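Local coordinates for Lin1840 protein (Listeria innocua serovar 6a, PDB 4ZO7), which probably hydrolyses terminal, non-reducing beta-D-glucosyl residues with release of beta-D-glucose, as a family 3 glycoside hydrolase, at residues Q185-V190 with A231-T236; P145-V150 with G197-G202; S211-Y216 with H690-V695. The protein carries 2 engineered substitutions. All blocks are in the same frame, centred on the assembly; numbering follows the deposited sequence.

Interaction 1: residues Q185-V190 with A231-T236; sequences QMAACV and AKLVMT. With GLC (alpha-D-glucopyranose), chain I.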
loop_
_atom_site.group_PDB
_atom_site.type_symbol
_atom_site.label_atom_id
_atom_site.label_comp_id
_atom_site.label_asym_id
_atom_site.label_seq_id
_atom_site.Cartn_x
_atom_site.Cartn_y
_atom_site.Cartn_z
ATOM N N GLN A 185 -33.556 12.723 -19.845
ATOM C CA GLN A 185 -32.623 11.686 -19.300
ATOM C C GLN A 185 -31.545 11.423 -20.310
ATOM O O GLN A 185 -31.746 11.683 -21.455
ATOM C CB GLN A 185 -33.345 10.364 -19.086
ATOM C CG GLN A 185 -34.664 10.486 -18.337
ATOM C CD GLN A 185 -34.502 10.864 -16.894
ATOM O OE1 GLN A 185 -35.494 11.104 -16.218
ATOM N NE2 GLN A 185 -33.272 10.938 -16.397
ATOM N N MET A 186 -30.400 10.883 -19.867
ATOM C CA MET A 186 -29.257 10.585 -20.735
ATOM C C MET A 186 -28.591 9.288 -20.285
ATOM O O MET A 186 -28.838 8.771 -19.182
ATOM C CB MET A 186 -28.249 11.728 -20.600
ATOM C CG MET A 186 -27.545 11.783 -19.241
ATOM S SD MET A 186 -26.604 13.302 -18.939
ATOM C CE MET A 186 -25.635 13.516 -20.413
ATOM N N ALA A 187 -27.687 8.773 -21.101
ATOM C CA ALA A 187 -27.015 7.520 -20.739
ATOM C C ALA A 187 -25.900 7.759 -19.699
ATOM O O ALA A 187 -25.221 8.793 -19.728
ATOM C CB ALA A 187 -26.509 6.835 -21.992
ATOM N N ALA A 188 -25.731 6.811 -18.771
ATOM C CA ALA A 188 -24.600 6.796 -17.852
ATOM C C ALA A 188 -23.559 5.837 -18.341
ATOM O O ALA A 188 -23.892 4.786 -18.989
ATOM C CB ALA A 188 -25.028 6.359 -16.454
ATOM N N CYS A 189 -22.317 6.166 -17.990
ATOM C CA CYS A 189 -21.139 5.405 -18.285
ATOM C C CYS A 189 -20.414 5.197 -16.976
ATOM O O CYS A 189 -19.795 6.139 -16.441
ATOM C CB CYS A 189 -20.196 6.152 -19.218
ATOM S SG CYS A 189 -18.644 5.263 -19.623
ATOM N N VAL A 190 -20.492 3.973 -16.462
ATOM C CA VAL A 190 -19.688 3.531 -15.261
ATOM C C VAL A 190 -18.181 3.665 -15.533
ATOM O O VAL A 190 -17.688 3.305 -16.594
ATOM C CB VAL A 190 -20.078 2.062 -14.853
ATOM C CG1 VAL A 190 -19.195 1.449 -13.754
ATOM C CG2 VAL A 190 -21.491 2.013 -14.353
ATOM N N ALA A 231 -26.773 0.594 -16.430
ATOM C CA ALA A 231 -25.833 1.560 -17.017
ATOM C C ALA A 231 -25.445 1.172 -18.427
ATOM O O ALA A 231 -24.995 0.053 -18.665
ATOM C CB ALA A 231 -24.588 1.692 -16.153
ATOM N N LYS A 232 -25.607 2.113 -19.352
ATOM C CA LYS A 232 -25.504 1.844 -20.792
ATOM C C LYS A 232 -24.074 1.616 -21.278
ATOM O O LYS A 232 -23.856 0.727 -22.110
ATOM C CB LYS A 232 -26.203 2.955 -21.592
ATOM C CG LYS A 232 -27.727 2.953 -21.462
ATOM C CD LYS A 232 -28.269 1.848 -22.349
ATOM C CE LYS A 232 -29.726 1.499 -22.097
ATOM N NZ LYS A 232 -30.068 0.546 -23.176
ATOM N N LEU A 233 -23.104 2.381 -20.761
ATOM C CA LEU A 233 -21.667 2.229 -21.117
ATOM C C LEU A 233 -20.755 1.909 -19.939
ATOM O O LEU A 233 -21.077 2.153 -18.771
ATOM C CB LEU A 233 -21.097 3.502 -21.760
ATOM C CG LEU A 233 -21.768 4.010 -23.033
ATOM C CD1 LEU A 233 -23.065 4.796 -22.798
ATOM C CD2 LEU A 233 -20.733 4.817 -23.801
ATOM N N VAL A 234 -19.588 1.383 -20.264
ATOM C CA VAL A 234 -18.534 1.269 -19.286
ATOM C C VAL A 234 -17.240 1.817 -19.893
ATOM O O VAL A 234 -17.034 1.717 -21.086
ATOM C CB VAL A 234 -18.417 -0.221 -18.782
ATOM C CG1 VAL A 234 -17.162 -0.470 -17.956
ATOM C CG2 VAL A 234 -19.656 -0.595 -17.985
ATOM N N MET A 235 -16.411 2.464 -19.069
ATOM C CA MET A 235 -15.110 3.005 -19.496
ATOM C C MET A 235 -13.991 2.227 -18.841
ATOM O O MET A 235 -14.104 1.907 -17.655
ATOM C CB MET A 235 -15.036 4.523 -19.115
ATOM C CG MET A 235 -13.765 5.255 -19.529
ATOM S SD MET A 235 -13.484 6.860 -18.747
ATOM C CE MET A 235 -14.793 7.815 -19.521
ATOM N N THR A 236 -12.882 1.980 -19.576
ATOM C CA THR A 236 -11.730 1.288 -19.040
ATOM C C THR A 236 -10.940 2.200 -18.085
ATOM O O THR A 236 -11.125 3.432 -18.083
ATOM C CB THR A 236 -10.756 0.842 -20.168
ATOM O OG1 THR A 236 -10.129 1.982 -20.794
ATOM C CG2 THR A 236 -11.485 0.057 -21.247
HETATM C C1 GLC I . -10.225 10.299 -18.801
HETATM C C2 GLC I . -10.592 10.184 -17.296
HETATM C C3 GLC I . -12.102 10.019 -17.107
HETATM C C4 GLC I . -12.901 11.027 -17.926
HETATM C C5 GLC I . -12.447 10.986 -19.369
HETATM C C6 GLC I . -13.213 11.997 -20.235
HETATM O O1 GLC I . -10.334 9.086 -19.542
HETATM O O2 GLC I . -10.012 9.080 -16.644
HETATM O O3 GLC I . -12.463 10.056 -15.745
HETATM O O4 GLC I . -14.236 10.656 -17.854
HETATM O O5 GLC I . -11.052 11.268 -19.441
HETATM O O6 GLC I . -12.868 13.277 -19.818
#
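L233 and C189 form a parallel bridge pair, CA to CA 4.3 Å, and three backbone bonds tie strand 187-190 to strand 233-236. L233 N donates to A188 O at 3.1 Å, and M235 N reaches V190 O at 2.9 Å. The middle bond, V190 N to L233 O at 3.0 Å, is bent to 134°; C189 CA also approaches L233 O.

C189 SG, held anti to the backbone N (chi1 179°), lies across the neighbouring strand and meets L233 CB and M235 CB, each at 3.7 Å. Facing the other way, V190 CG2 touches A231 CB at 3.6 Å, while V190 CB meets V234 CG2. Behind the face that carries V190 and V234 stands helix 221-228, with Y223 and A226 against V190 and I227 against V234. C189 and M235 pack on I268 of strand 267-268, the next strand of the parallel sheet of the TIM-barrel N-terminal domain.

A bend at chi3 (-69°) turns M235 CE to the bound glucose, within 3.3 Å of GLC O4, and M235 SD lies 3.8 Å from GLC C3. The thioether thus gives apolar contact to a sugar that D91, K191 and H192 hydrogen-bond.

Interaction 2: residues P145-V150 with G197-G202; sequences PRWGRV and GAAEAG. With GLC (alpha-D-glucopyranose), chain I.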
loop_
_atom_site.group_PDB
_atom_site.type_symbol
_atom_site.label_atom_id
_atom_site.label_comp_id
_atom_site.label_asym_id
_atom_site.label_seq_id
_atom_site.Cartn_x
_atom_site.Cartn_y
_atom_site.Cartn_z
ATOM N N PRO A 145 -6.216 8.638 0.627
ATOM C CA PRO A 145 -6.470 10.057 0.412
ATOM C C PRO A 145 -5.400 10.881 -0.297
ATOM O O PRO A 145 -5.681 12.020 -0.705
ATOM C CB PRO A 145 -6.769 10.572 1.815
ATOM C CG PRO A 145 -6.233 9.576 2.775
ATOM C CD PRO A 145 -6.104 8.254 2.041
ATOM N N ARG A 146 -4.177 10.347 -0.473
ATOM C CA ARG A 146 -3.171 10.986 -1.295
ATOM C C ARG A 146 -3.602 11.172 -2.766
ATOM O O ARG A 146 -3.212 12.166 -3.366
ATOM C CB ARG A 146 -1.870 10.198 -1.249
ATOM C CG ARG A 146 -1.163 10.218 0.095
ATOM C CD ARG A 146 0.023 9.239 0.120
ATOM N NE ARG A 146 -0.418 7.845 0.057
ATOM C CZ ARG A 146 0.344 6.791 0.284
ATOM N NH1 ARG A 146 1.626 6.901 0.618
ATOM N NH2 ARG A 146 -0.208 5.580 0.211
ATOM N N TRP A 147 -4.391 10.221 -3.311
ATOM C CA TRP A 147 -4.841 10.195 -4.690
ATOM C C TRP A 147 -5.871 11.272 -4.895
ATOM O O TRP A 147 -6.896 11.314 -4.137
ATOM C CB TRP A 147 -5.547 8.860 -4.969
ATOM C CG TRP A 147 -5.865 8.539 -6.367
ATOM C CD1 TRP A 147 -5.037 8.654 -7.415
ATOM C CD2 TRP A 147 -7.087 7.955 -6.871
ATOM N NE1 TRP A 147 -5.642 8.185 -8.546
ATOM C CE2 TRP A 147 -6.910 7.769 -8.261
ATOM C CE3 TRP A 147 -8.302 7.605 -6.301
ATOM C CZ2 TRP A 147 -7.904 7.189 -9.105
ATOM C CZ3 TRP A 147 -9.331 7.034 -7.151
ATOM C CH2 TRP A 147 -9.088 6.803 -8.527
ATOM N N GLY A 148 -5.670 12.101 -5.934
ATOM C CA GLY A 148 -6.563 13.222 -6.097
ATOM C C GLY A 148 -7.988 12.876 -6.428
ATOM O O GLY A 148 -8.892 13.676 -6.167
ATOM N N ARG A 149 -8.189 11.695 -7.006
ATOM C CA ARG A 149 -9.470 11.336 -7.558
ATOM C C ARG A 149 -10.404 10.762 -6.504
ATOM O O ARG A 149 -11.525 10.388 -6.830
ATOM C CB ARG A 149 -9.297 10.366 -8.754
ATOM C CG ARG A 149 -8.297 10.900 -9.775
ATOM C CD ARG A 149 -8.378 10.147 -11.051
ATOM N NE ARG A 149 -9.568 10.534 -11.751
ATOM C CZ ARG A 149 -9.791 10.427 -13.048
ATOM N NH1 ARG A 149 -8.906 9.916 -13.878
ATOM N NH2 ARG A 149 -10.924 10.906 -13.517
ATOM N N VAL A 150 -10.004 10.728 -5.219
ATOM C CA VAL A 150 -10.965 10.335 -4.173
ATOM C C VAL A 150 -12.207 11.243 -4.202
ATOM O O VAL A 150 -13.285 10.863 -3.753
ATOM C CB VAL A 150 -10.365 10.278 -2.761
ATOM C CG1 VAL A 150 -9.244 9.277 -2.723
ATOM C CG2 VAL A 150 -9.860 11.651 -2.348
ATOM N N GLY A 197 -8.580 3.221 -8.043
ATOM C CA GLY A 197 -8.345 3.933 -6.775
ATOM C C GLY A 197 -7.397 3.239 -5.796
ATOM O O GLY A 197 -7.003 3.813 -4.747
ATOM N N ALA A 198 -6.964 2.043 -6.156
ATOM C CA ALA A 198 -5.931 1.391 -5.380
ATOM C C ALA A 198 -4.489 1.819 -5.828
ATOM O O ALA A 198 -3.490 1.181 -5.397
ATOM C CB ALA A 198 -6.125 -0.120 -5.471
ATOM N N ALA A 199 -4.362 2.895 -6.632
ATOM C CA ALA A 199 -3.051 3.368 -7.146
ATOM C C ALA A 199 -2.011 3.392 -6.037
ATOM O O ALA A 199 -2.218 4.033 -4.987
ATOM C CB ALA A 199 -3.118 4.757 -7.769
ATOM N N GLU A 200 -0.894 2.729 -6.312
ATOM C CA GLU A 200 0.135 2.572 -5.346
ATOM C C GLU A 200 0.677 3.961 -4.924
ATOM O O GLU A 200 0.886 4.822 -5.785
ATOM C CB GLU A 200 1.284 1.711 -5.917
ATOM C CG GLU A 200 2.131 1.063 -4.836
ATOM C CD GLU A 200 2.872 -0.171 -5.345
ATOM O OE1 GLU A 200 3.925 0.088 -5.919
ATOM O OE2 GLU A 200 2.397 -1.346 -5.209
ATOM N N ALA A 201 0.896 4.123 -3.626
ATOM C CA ALA A 201 1.412 5.376 -2.976
ATOM C C ALA A 201 0.595 6.630 -3.299
ATOM O O ALA A 201 1.113 7.766 -3.164
ATOM C CB ALA A 201 2.895 5.605 -3.283
ATOM N N GLY A 202 -0.662 6.414 -3.675
ATOM C CA GLY A 202 -1.573 7.501 -4.117
ATOM C C GLY A 202 -1.148 8.256 -5.381
ATOM O O GLY A 202 -1.634 9.311 -5.653
HETATM C C1 GLC I . -10.225 10.299 -18.801
HETATM C C2 GLC I . -10.592 10.184 -17.296
HETATM C C3 GLC I . -12.102 10.019 -17.107
HETATM C C4 GLC I . -12.901 11.027 -17.926
HETATM C C5 GLC I . -12.447 10.986 -19.369
HETATM C C6 GLC I . -13.213 11.997 -20.235
HETATM O O1 GLC I . -10.334 9.086 -19.542
HETATM O O2 GLC I . -10.012 9.080 -16.644
HETATM O O3 GLC I . -12.463 10.056 -15.745
HETATM O O4 GLC I . -14.236 10.656 -17.854
HETATM O O5 GLC I . -11.052 11.268 -19.441
HETATM O O6 GLC I . -12.868 13.277 -19.818
#
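W147 and G202 bring their backbones to 4.3 Å between CA atoms, where two loops meet without forming a sheet: W147 CA points a C-H toward G202 O at 3.5 Å, and the 197-202 loop turns back on itself through a bond from G202 N to A199 O. Glycine suits position 202 twice over: its phi is positive (63°), and the direction a CB would take, toward the other loop, is already filled by R146 CB.

The W147 indole carries the contact. A chi1 near 180° (-169°) swings the ring over the 197-202 loop, and G197 CA stands over its six-membered ring, 3.6 Å from the centroid and 26° off the normal, a CH-pi contact. A199 CB lies over the same face near the pyrrole end, whereas R149 CB covers the opposite face. W147 NE1 is hydrogen-bonded to E204, which, with G197 CA and R149 CB on opposite faces, helps to fix the rotation of the indole.

R146 lays its guanidinium flat over the A201 peptide, with A201 C 3.5 Å above the plane; NH2 forms a salt bridge with D144, and NH1 is hydrogen-bonded to G559 O and I561 O of the second subunit. R149 turns to the sugar instead, NH2 donating to GLC O3 at 2.8 Å and NH1 to GLC O2, while E152 holds its NE.

The two loops follow strands 133-134 and 187-193 of the parallel barrel sheet and precede helices 158-173 and 212-219. R508, which binds P145 O and R146 O, and S476, bonded to G202 O, join them to the family 3 C-terminal domain.

Interaction 3: residues S211-Y216 with H690-V695; sequences STRELY and HQLEKV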
loop_
_atom_site.group_PDB
_atom_site.type_symbol
_atom_site.label_atom_id
_atom_site.label_comp_id
_atom_site.label_asym_id
_atom_site.label_seq_id
_atom_site.Cartn_x
_atom_site.Cartn_y
_atom_site.Cartn_z
ATOM N N SER A 211 -5.017 -9.324 -4.959
ATOM C CA SER A 211 -5.405 -10.669 -5.351
ATOM C C SER A 211 -6.719 -10.645 -6.120
ATOM O O SER A 211 -7.587 -9.820 -5.866
ATOM C CB SER A 211 -5.487 -11.607 -4.144
ATOM O OG SER A 211 -6.676 -11.459 -3.398
ATOM N N THR A 212 -6.881 -11.624 -7.000
ATOM C CA THR A 212 -8.162 -11.806 -7.686
ATOM C C THR A 212 -9.358 -11.854 -6.690
ATOM O O THR A 212 -10.369 -11.199 -6.882
ATOM C CB THR A 212 -8.131 -13.038 -8.580
ATOM O OG1 THR A 212 -6.954 -13.029 -9.387
ATOM C CG2 THR A 212 -9.310 -13.015 -9.523
ATOM N N ARG A 213 -9.230 -12.615 -5.615
ATOM C CA ARG A 213 -10.261 -12.672 -4.581
ATOM C C ARG A 213 -10.661 -11.287 -4.031
ATOM O O ARG A 213 -11.861 -10.946 -3.893
ATOM C CB ARG A 213 -9.818 -13.589 -3.396
ATOM C CG ARG A 213 -10.991 -13.888 -2.460
ATOM C CD ARG A 213 -10.552 -14.575 -1.158
ATOM N NE ARG A 213 -9.352 -13.918 -0.686
ATOM C CZ ARG A 213 -9.286 -12.685 -0.179
ATOM N NH1 ARG A 213 -10.398 -11.974 0.028
ATOM N NH2 ARG A 213 -8.097 -12.171 0.169
ATOM N N GLU A 214 -9.644 -10.500 -3.725
ATOM C CA GLU A 214 -9.858 -9.167 -3.207
ATOM C C GLU A 214 -10.491 -8.244 -4.262
ATOM O O GLU A 214 -11.405 -7.450 -3.974
ATOM C CB GLU A 214 -8.534 -8.597 -2.725
ATOM C CG GLU A 214 -8.337 -8.810 -1.250
ATOM C CD GLU A 214 -9.449 -8.159 -0.436
ATOM O OE1 GLU A 214 -10.131 -8.927 0.326
ATOM O OE2 GLU A 214 -9.650 -6.905 -0.613
ATOM N N LEU A 215 -10.028 -8.386 -5.501
ATOM C CA LEU A 215 -10.690 -7.663 -6.570
ATOM C C LEU A 215 -12.213 -7.944 -6.532
ATOM O O LEU A 215 -13.008 -7.037 -6.555
ATOM C CB LEU A 215 -10.061 -7.985 -7.919
ATOM C CG LEU A 215 -10.649 -7.387 -9.201
ATOM C CD1 LEU A 215 -10.449 -5.870 -9.286
ATOM C CD2 LEU A 215 -9.961 -8.096 -10.373
ATOM N N TYR A 216 -12.604 -9.210 -6.459
ATOM C CA TYR A 216 -14.015 -9.565 -6.488
ATOM C C TYR A 216 -14.722 -9.120 -5.225
ATOM O O TYR A 216 -15.835 -8.623 -5.245
ATOM C CB TYR A 216 -14.157 -11.071 -6.593
ATOM C CG TYR A 216 -14.135 -11.610 -8.000
ATOM C CD1 TYR A 216 -12.945 -11.929 -8.638
ATOM C CD2 TYR A 216 -15.296 -11.784 -8.691
ATOM C CE1 TYR A 216 -12.946 -12.447 -9.915
ATOM C CE2 TYR A 216 -15.303 -12.312 -9.972
ATOM C CZ TYR A 216 -14.121 -12.652 -10.579
ATOM O OH TYR A 216 -14.139 -13.176 -11.863
ATOM N N HIS A 690 -11.434 -18.834 -1.195
ATOM C CA HIS A 690 -10.121 -18.866 -1.889
ATOM C C HIS A 690 -10.201 -19.478 -3.294
ATOM O O HIS A 690 -9.347 -19.291 -4.120
ATOM C CB HIS A 690 -9.068 -19.551 -1.023
ATOM C CG HIS A 690 -9.027 -21.017 -1.182
ATOM N ND1 HIS A 690 -9.957 -21.857 -0.600
ATOM C CD2 HIS A 690 -8.160 -21.806 -1.858
ATOM C CE1 HIS A 690 -9.668 -23.103 -0.919
ATOM N NE2 HIS A 690 -8.580 -23.099 -1.678
ATOM N N GLN A 691 -11.264 -20.191 -3.566
ATOM C CA GLN A 691 -11.492 -20.761 -4.855
ATOM C C GLN A 691 -12.233 -19.787 -5.799
ATOM O O GLN A 691 -12.551 -20.157 -6.921
ATOM C CB GLN A 691 -12.305 -22.011 -4.598
ATOM C CG GLN A 691 -12.292 -23.043 -5.655
ATOM C CD GLN A 691 -12.436 -24.426 -5.031
ATOM O OE1 GLN A 691 -12.096 -24.635 -3.860
ATOM N NE2 GLN A 691 -12.950 -25.369 -5.803
ATOM N N LEU A 692 -12.496 -18.560 -5.332
ATOM C CA LEU A 692 -13.323 -17.535 -6.024
ATOM C C LEU A 692 -14.858 -17.846 -6.189
ATOM O O LEU A 692 -15.610 -17.181 -6.952
ATOM C CB LEU A 692 -12.657 -17.076 -7.328
ATOM C CG LEU A 692 -11.190 -16.635 -7.188
ATOM C CD1 LEU A 692 -10.437 -16.660 -8.541
ATOM C CD2 LEU A 692 -11.098 -15.279 -6.505
ATOM N N GLU A 693 -15.356 -18.763 -5.370
ATOM C CA GLU A 693 -16.762 -18.985 -5.325
ATOM C C GLU A 693 -17.468 -18.021 -4.350
ATOM O O GLU A 693 -16.962 -17.777 -3.245
ATOM C CB GLU A 693 -17.048 -20.426 -4.887
ATOM C CG GLU A 693 -16.457 -21.568 -5.729
ATOM C CD GLU A 693 -16.527 -22.890 -4.968
ATOM O OE1 GLU A 693 -16.142 -22.966 -3.769
ATOM O OE2 GLU A 693 -16.992 -23.879 -5.557
ATOM N N LYS A 694 -18.651 -17.517 -4.741
ATOM C CA LYS A 694 -19.489 -16.750 -3.847
ATOM C C LYS A 694 -20.154 -17.755 -2.920
ATOM O O LYS A 694 -20.897 -18.608 -3.429
ATOM C CB LYS A 694 -20.520 -15.991 -4.628
ATOM C CG LYS A 694 -21.197 -14.925 -3.819
ATOM C CD LYS A 694 -20.167 -13.937 -3.328
ATOM C CE LYS A 694 -20.781 -12.763 -2.633
ATOM N NZ LYS A 694 -21.681 -12.121 -3.585
ATOM N N VAL A 695 -19.804 -17.744 -1.625
ATOM C CA VAL A 695 -20.322 -18.744 -0.633
ATOM C C VAL A 695 -20.987 -18.178 0.634
ATOM O O VAL A 695 -20.725 -17.060 1.086
ATOM C CB VAL A 695 -19.246 -19.773 -0.187
ATOM C CG1 VAL A 695 -18.583 -20.422 -1.387
ATOM C CG2 VAL A 695 -18.190 -19.156 0.734
#
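L692 presses its CD2 methyl against the first turn of helix 212-219, a contact between the family 3 N-terminal domain and a turn of the fibronectin type III-like domain. The tight part is small: CD2 lies 3.3 Å from R213 CA and 3.8 Å from R213 CB, while CD1 meets T212 CG2 at 3.9 Å, the two side chains crossing at about a right angle. Y216 CD1 is farther, 4.4 Å from CD2. L692 sits at a positive phi (67°) in the loop between strands 687-688 and 694-695, which pair antiparallel as a hairpin.

L692 is itself largely exposed, and only its methyl end is tightly packed. H690 is solvent-exposed too, and its backbone N comes no nearer to R213 than 4.3 Å, at CD. The area buried between the segments, 189 Å², is correspondingly modest.

Polar groups here bond along the helix or outside the pair. R213 bends at chi3 (43°), sending its guanidinium to D242 of the second subunit, a salt bridge made by NH2. R213 NH1 donates to E214 OE1 at 3.1 Å, a salt bridge that meets the carboxylate on its anti side, 19° out of its plane. S211 is the N-cap: its OG accepts from E214 N at 3.1 Å.

How the interactions relate
Interactions 1 and 2 alternate along the chain and belong to the same N-terminal domain, with centres about 23 Å and nearest atoms about 7 Å apart. The link between them is strand 187-193, which supplies one side of interaction 1 and leads into the loop of interaction 2; both reach the same glucose, through M235 and R149. Interaction 3 lies about 26 Å from interaction 1 and about 23 Å from interaction 2, centre to centre. Its helix 212-219 follows the 197-202 loop, but its partner comes 474 residues later. Interactions 2 and 3 both touch the second subunit. The series leads from the barrel sheet, through the loop that brings R149 to the sugar, to a domain junction beside the dimer interface.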